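Secondary thiamine-phosphate synthase enzyme (Thermus thermophilus, PDB 2CU5) is of unproven function but belongs to the UPF0047 (YjbQ) family and may have thiamine-phosphate synthase activity. Local coordinates at residues Val9-Glu14 and Val111-Phe116; Leu36-Thr41 and Thr90-Leu95. One frame throughout, in Å; residues are numbered along the deposited sequence.

Contact 1: residues Val9-Glu14 and Val111-Phe116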
# COMPACT_ATOMS: atom_id res chain seq x y z
N VAL A 9 -3.67 -8.74 -18.92
CA VAL A 9 -5.06 -8.76 -18.49
C VAL A 9 -5.99 -7.73 -19.12
O VAL A 9 -5.77 -6.53 -18.98
CB VAL A 9 -5.12 -8.57 -16.95
CG1 VAL A 9 -6.52 -8.82 -16.44
CG2 VAL A 9 -4.12 -9.51 -16.27
N PRO A 10 -7.04 -8.19 -19.82
CA PRO A 10 -7.96 -7.23 -20.43
C PRO A 10 -8.76 -6.56 -19.31
O PRO A 10 -9.18 -7.22 -18.36
CB PRO A 10 -8.84 -8.10 -21.32
CG PRO A 10 -7.93 -9.25 -21.67
CD PRO A 10 -7.27 -9.55 -20.35
N THR A 11 -8.97 -5.25 -19.42
CA THR A 11 -9.72 -4.52 -18.40
C THR A 11 -10.81 -3.65 -19.00
O THR A 11 -10.71 -3.22 -20.15
CB THR A 11 -8.79 -3.61 -17.58
OG1 THR A 11 -8.18 -2.66 -18.46
CG2 THR A 11 -7.71 -4.43 -16.89
N PRO A 12 -11.88 -3.39 -18.24
CA PRO A 12 -12.99 -2.55 -18.71
C PRO A 12 -12.62 -1.08 -18.48
O PRO A 12 -11.51 -0.80 -18.04
CB PRO A 12 -14.15 -2.99 -17.84
CG PRO A 12 -13.47 -3.26 -16.53
CD PRO A 12 -12.23 -4.03 -16.96
N GLU A 13 -13.54 -0.16 -18.76
CA GLU A 13 -13.24 1.25 -18.54
C GLU A 13 -12.77 1.42 -17.10
O GLU A 13 -11.80 2.11 -16.82
CB GLU A 13 -14.48 2.11 -18.79
CG GLU A 13 -14.17 3.60 -18.86
CD GLU A 13 -15.41 4.45 -19.05
OE1 GLU A 13 -16.25 4.09 -19.90
OE2 GLU A 13 -15.53 5.48 -18.36
N GLU A 14 -13.49 0.77 -16.19
CA GLU A 14 -13.12 0.81 -14.78
C GLU A 14 -13.76 -0.36 -14.07
O GLU A 14 -14.90 -0.74 -14.36
CB GLU A 14 -13.56 2.14 -14.14
CG GLU A 14 -14.98 2.19 -13.61
CD GLU A 14 -15.19 3.34 -12.64
OE1 GLU A 14 -16.30 3.45 -12.06
OE2 GLU A 14 -14.25 4.14 -12.44
N VAL A 111 -7.66 -11.75 -5.47
CA VAL A 111 -6.68 -10.79 -5.96
C VAL A 111 -7.28 -10.04 -7.15
O VAL A 111 -7.73 -10.66 -8.12
CB VAL A 111 -5.38 -11.49 -6.40
CG1 VAL A 111 -4.36 -10.46 -6.87
CG2 VAL A 111 -4.83 -12.29 -5.24
N PHE A 112 -7.29 -8.71 -7.07
CA PHE A 112 -7.86 -7.88 -8.12
C PHE A 112 -6.92 -6.90 -8.79
O PHE A 112 -6.05 -6.31 -8.15
CB PHE A 112 -9.03 -7.06 -7.58
CG PHE A 112 -10.24 -7.86 -7.21
CD1 PHE A 112 -11.11 -8.33 -8.19
CD2 PHE A 112 -10.51 -8.13 -5.87
CE1 PHE A 112 -12.25 -9.06 -7.84
CE2 PHE A 112 -11.64 -8.85 -5.51
CZ PHE A 112 -12.51 -9.32 -6.50
N LEU A 113 -7.11 -6.73 -10.09
CA LEU A 113 -6.36 -5.73 -10.83
C LEU A 113 -7.40 -4.61 -10.85
O LEU A 113 -8.45 -4.73 -11.47
CB LEU A 113 -6.06 -6.19 -12.26
CG LEU A 113 -5.09 -5.27 -13.01
CD1 LEU A 113 -4.78 -5.87 -14.37
CD2 LEU A 113 -5.68 -3.87 -13.17
N ALA A 114 -7.12 -3.53 -10.14
CA ALA A 114 -8.05 -2.41 -10.07
C ALA A 114 -7.82 -1.43 -11.21
O ALA A 114 -6.90 -0.63 -11.17
CB ALA A 114 -7.89 -1.69 -8.72
N GLU A 115 -8.67 -1.50 -12.24
CA GLU A 115 -8.56 -0.62 -13.40
C GLU A 115 -9.33 0.68 -13.19
O GLU A 115 -10.53 0.66 -12.93
CB GLU A 115 -9.10 -1.31 -14.65
CG GLU A 115 -9.04 -0.43 -15.88
CD GLU A 115 -7.62 -0.03 -16.24
OE1 GLU A 115 -6.98 -0.77 -17.02
OE2 GLU A 115 -7.14 1.01 -15.74
N PHE A 116 -8.64 1.81 -13.33
CA PHE A 116 -9.27 3.11 -13.16
C PHE A 116 -9.25 3.94 -14.45
O PHE A 116 -9.84 5.01 -14.51
CB PHE A 116 -8.57 3.90 -12.05
CG PHE A 116 -8.44 3.15 -10.76
CD1 PHE A 116 -9.57 2.70 -10.08
CD2 PHE A 116 -7.19 2.89 -10.21
CE1 PHE A 116 -9.46 2.01 -8.88
CE2 PHE A 116 -7.06 2.20 -9.01
CZ PHE A 116 -8.20 1.76 -8.34
O HOH W 1 -11.85 5.38 -12.32

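Contact 2: residues Leu36-Thr41 and Thr90-Leu95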
# COMPACT_ATOMS: atom_id res chain seq x y z
N LEU A 36 3.79 -9.64 -7.01
CA LEU A 36 2.97 -9.16 -8.12
C LEU A 36 3.19 -7.66 -8.30
O LEU A 36 3.29 -6.92 -7.32
CB LEU A 36 1.48 -9.41 -7.85
CG LEU A 36 1.00 -10.84 -7.64
CD1 LEU A 36 -0.49 -10.81 -7.41
CD2 LEU A 36 1.35 -11.71 -8.85
N PHE A 37 3.26 -7.22 -9.55
CA PHE A 37 3.50 -5.81 -9.85
C PHE A 37 2.83 -5.37 -11.15
O PHE A 37 2.81 -6.11 -12.13
CB PHE A 37 5.02 -5.59 -9.94
CG PHE A 37 5.43 -4.16 -10.22
CD1 PHE A 37 5.34 -3.18 -9.23
CD2 PHE A 37 5.95 -3.81 -11.46
CE1 PHE A 37 5.77 -1.87 -9.47
CE2 PHE A 37 6.38 -2.50 -11.72
CZ PHE A 37 6.29 -1.53 -10.72
N VAL A 38 2.26 -4.17 -11.16
CA VAL A 38 1.70 -3.63 -12.39
C VAL A 38 2.61 -2.47 -12.77
O VAL A 38 2.80 -1.53 -12.00
CB VAL A 38 0.22 -3.12 -12.25
CG1 VAL A 38 -0.74 -4.29 -12.25
CG2 VAL A 38 0.07 -2.28 -10.99
N PRO A 39 3.23 -2.54 -13.96
CA PRO A 39 4.13 -1.47 -14.41
C PRO A 39 3.31 -0.35 -15.02
O PRO A 39 3.60 0.11 -16.12
CB PRO A 39 5.00 -2.18 -15.44
CG PRO A 39 3.99 -3.10 -16.10
CD PRO A 39 3.22 -3.66 -14.92
N HIS A 40 2.29 0.09 -14.29
CA HIS A 40 1.39 1.13 -14.76
C HIS A 40 1.14 2.18 -13.68
O HIS A 40 1.39 1.93 -12.50
CB HIS A 40 0.06 0.49 -15.17
CG HIS A 40 0.21 -0.60 -16.18
ND1 HIS A 40 0.66 -0.38 -17.46
CD2 HIS A 40 -0.02 -1.93 -16.09
CE1 HIS A 40 0.70 -1.52 -18.12
NE2 HIS A 40 0.29 -2.48 -17.31
N THR A 41 0.63 3.34 -14.08
CA THR A 41 0.37 4.42 -13.13
C THR A 41 -1.11 4.80 -13.01
O THR A 41 -1.45 5.69 -12.24
CB THR A 41 1.15 5.69 -13.51
OG1 THR A 41 0.72 6.13 -14.81
CG2 THR A 41 2.65 5.40 -13.55
N THR A 90 -4.31 2.86 -3.97
CA THR A 90 -4.50 1.42 -3.95
C THR A 90 -3.17 0.69 -3.81
O THR A 90 -3.03 -0.22 -2.99
CB THR A 90 -5.22 0.96 -5.25
OG1 THR A 90 -6.49 1.62 -5.33
CG2 THR A 90 -5.44 -0.54 -5.25
N GLY A 91 -2.18 1.12 -4.58
CA GLY A 91 -0.88 0.49 -4.55
C GLY A 91 -0.69 -0.28 -5.84
O GLY A 91 -1.68 -0.68 -6.47
N VAL A 92 0.56 -0.50 -6.25
CA VAL A 92 0.84 -1.21 -7.49
C VAL A 92 1.59 -2.54 -7.33
O VAL A 92 2.11 -3.08 -8.31
CB VAL A 92 1.63 -0.32 -8.47
CG1 VAL A 92 0.79 0.90 -8.84
CG2 VAL A 92 2.96 0.10 -7.86
N HIS A 93 1.67 -3.05 -6.11
CA HIS A 93 2.33 -4.33 -5.90
C HIS A 93 1.72 -5.09 -4.74
O HIS A 93 1.07 -4.51 -3.86
CB HIS A 93 3.84 -4.14 -5.67
CG HIS A 93 4.23 -3.93 -4.24
ND1 HIS A 93 4.14 -2.70 -3.62
CD2 HIS A 93 4.72 -4.79 -3.32
CE1 HIS A 93 4.55 -2.82 -2.37
NE2 HIS A 93 4.91 -4.07 -2.16
N LEU A 94 1.90 -6.40 -4.76
CA LEU A 94 1.38 -7.27 -3.72
C LEU A 94 2.42 -8.34 -3.46
O LEU A 94 3.26 -8.62 -4.31
CB LEU A 94 0.09 -7.95 -4.17
CG LEU A 94 -1.17 -7.09 -4.32
CD1 LEU A 94 -2.30 -7.93 -4.89
CD2 LEU A 94 -1.53 -6.51 -2.96
N LEU A 95 2.36 -8.93 -2.27
CA LEU A 95 3.26 -10.01 -1.89
C LEU A 95 2.33 -10.98 -1.19
O LEU A 95 1.73 -10.65 -0.17
CB LEU A 95 4.34 -9.50 -0.94
CG LEU A 95 5.41 -10.52 -0.56
CD1 LEU A 95 6.11 -11.01 -1.82
CD2 LEU A 95 6.41 -9.89 0.40

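Contact 1: residues Val9-Glu14 and Val111-Phe116
Thr11 and Glu115 meet through a single hydrogen bond, OG1 of Thr11 giving its proton to OE1 of Glu115 at 2.7 Å. The carboxylate accepts with its anti lone pair, the one turned away from OE2, and the two side chains cross at about a right angle. In Glu115, CG is anti to the backbone N (chi1 178°), which puts it 3.3 Å from the carbonyl O of Pro12; the bend at chi2 (62°) then turns the carboxylate to Thr11. Two residues back along each strand, Val9 and Leu113 approach tip to tip, with CD1 of Leu113 3.7 Å from CB of Val9. At the other end the chains close up, CA of Glu14 lying 3.2 Å from O of Glu115 in a CA-H...O contact. A water bridges there too, donating to OE2 of Glu14 at 2.7 Å and to O of Phe116 at 3.0 Å.

The strand axes come no nearer than 8.9 Å and cross at -41°, and no backbone hydrogen bond joins the segments, which is the evidence for face-to-face packing of two sheets. Second-shell groups fix the polar pair: Arg122 forms a salt bridge with OE1 of Glu115, the backbone N of Asp117 binds OE2, and that of Arg120 binds OG1 of Thr11. An alanine in place of Glu115 would probably leave the Thr11 hydroxyl without its acceptor and Arg122 without this counter-charge inside the sheet interface. Although buried, the carboxylate is met by Arg122, the Thr11 hydroxyl and the N-H of Asp117, so a polar network adjoins the apolar Val9-Leu113 packing between the sheets.

Contact 2: residues Leu36-Thr41 and Thr90-Leu95
An antiparallel pairing inside the five-stranded sheet joins strands 32-37 and 93-99 here, their touching parts running 177° apart. Leu36 and Leu94 form the hydrogen-bonded pair: N of Leu36 reaches O of Leu94 at 2.9 Å, and N of Leu94 returns to O of Leu36 at 3.0 Å. Phe37 and His93 make the neighbouring non-hydrogen-bonded pair, where CB of His93 sits at the edge of the phenyl ring, 4.0 Å from CD1. Past the strand ends the pairing persists, since N of Val38 binds O of Val92 at 3.1 Å with an N-H...O angle of 163°.

Val92 fills the corner where the chains diverge. Its CB lies 3.6 Å from CG2 of Val38, while its chi1 of -62° puts its own CG2 between the backbone N and the carbonyl carbon, alongside Phe37 and 3.8 Å from CE1 of that ring. Beyond, His93 meets the His93 ring of the third subunit, and O of Val38 accepts from Gln109 of the second subunit. The three interstrand N-H...O bonds thus satisfy these backbone groups in a buried setting, and Val38, Val92 and Phe37 pack carbon against carbon beside them.

How the contacts relate
Contact 1 and contact 2 have centres about 12 Å apart, and both reach the five-stranded antiparallel sheet. Strand 5-11 of contact 1 is outermost in that sheet within the chain; strand 120-128 separates it from strand 32-37, which pairs with 93-99 in contact 2. Strand 110-115 belongs instead to the three-stranded sheet, so contact 1 joins the two sheets whereas contact 2 lies within one. Along the chain, contact 2 is nested inside the loop closed by contact 1. They touch directly: CG1 of Val111 packs 3.8 Å from CD1 of Leu94, extending one buried intersheet layer, while contact 2 also faces the neighbouring subunits of the trimer.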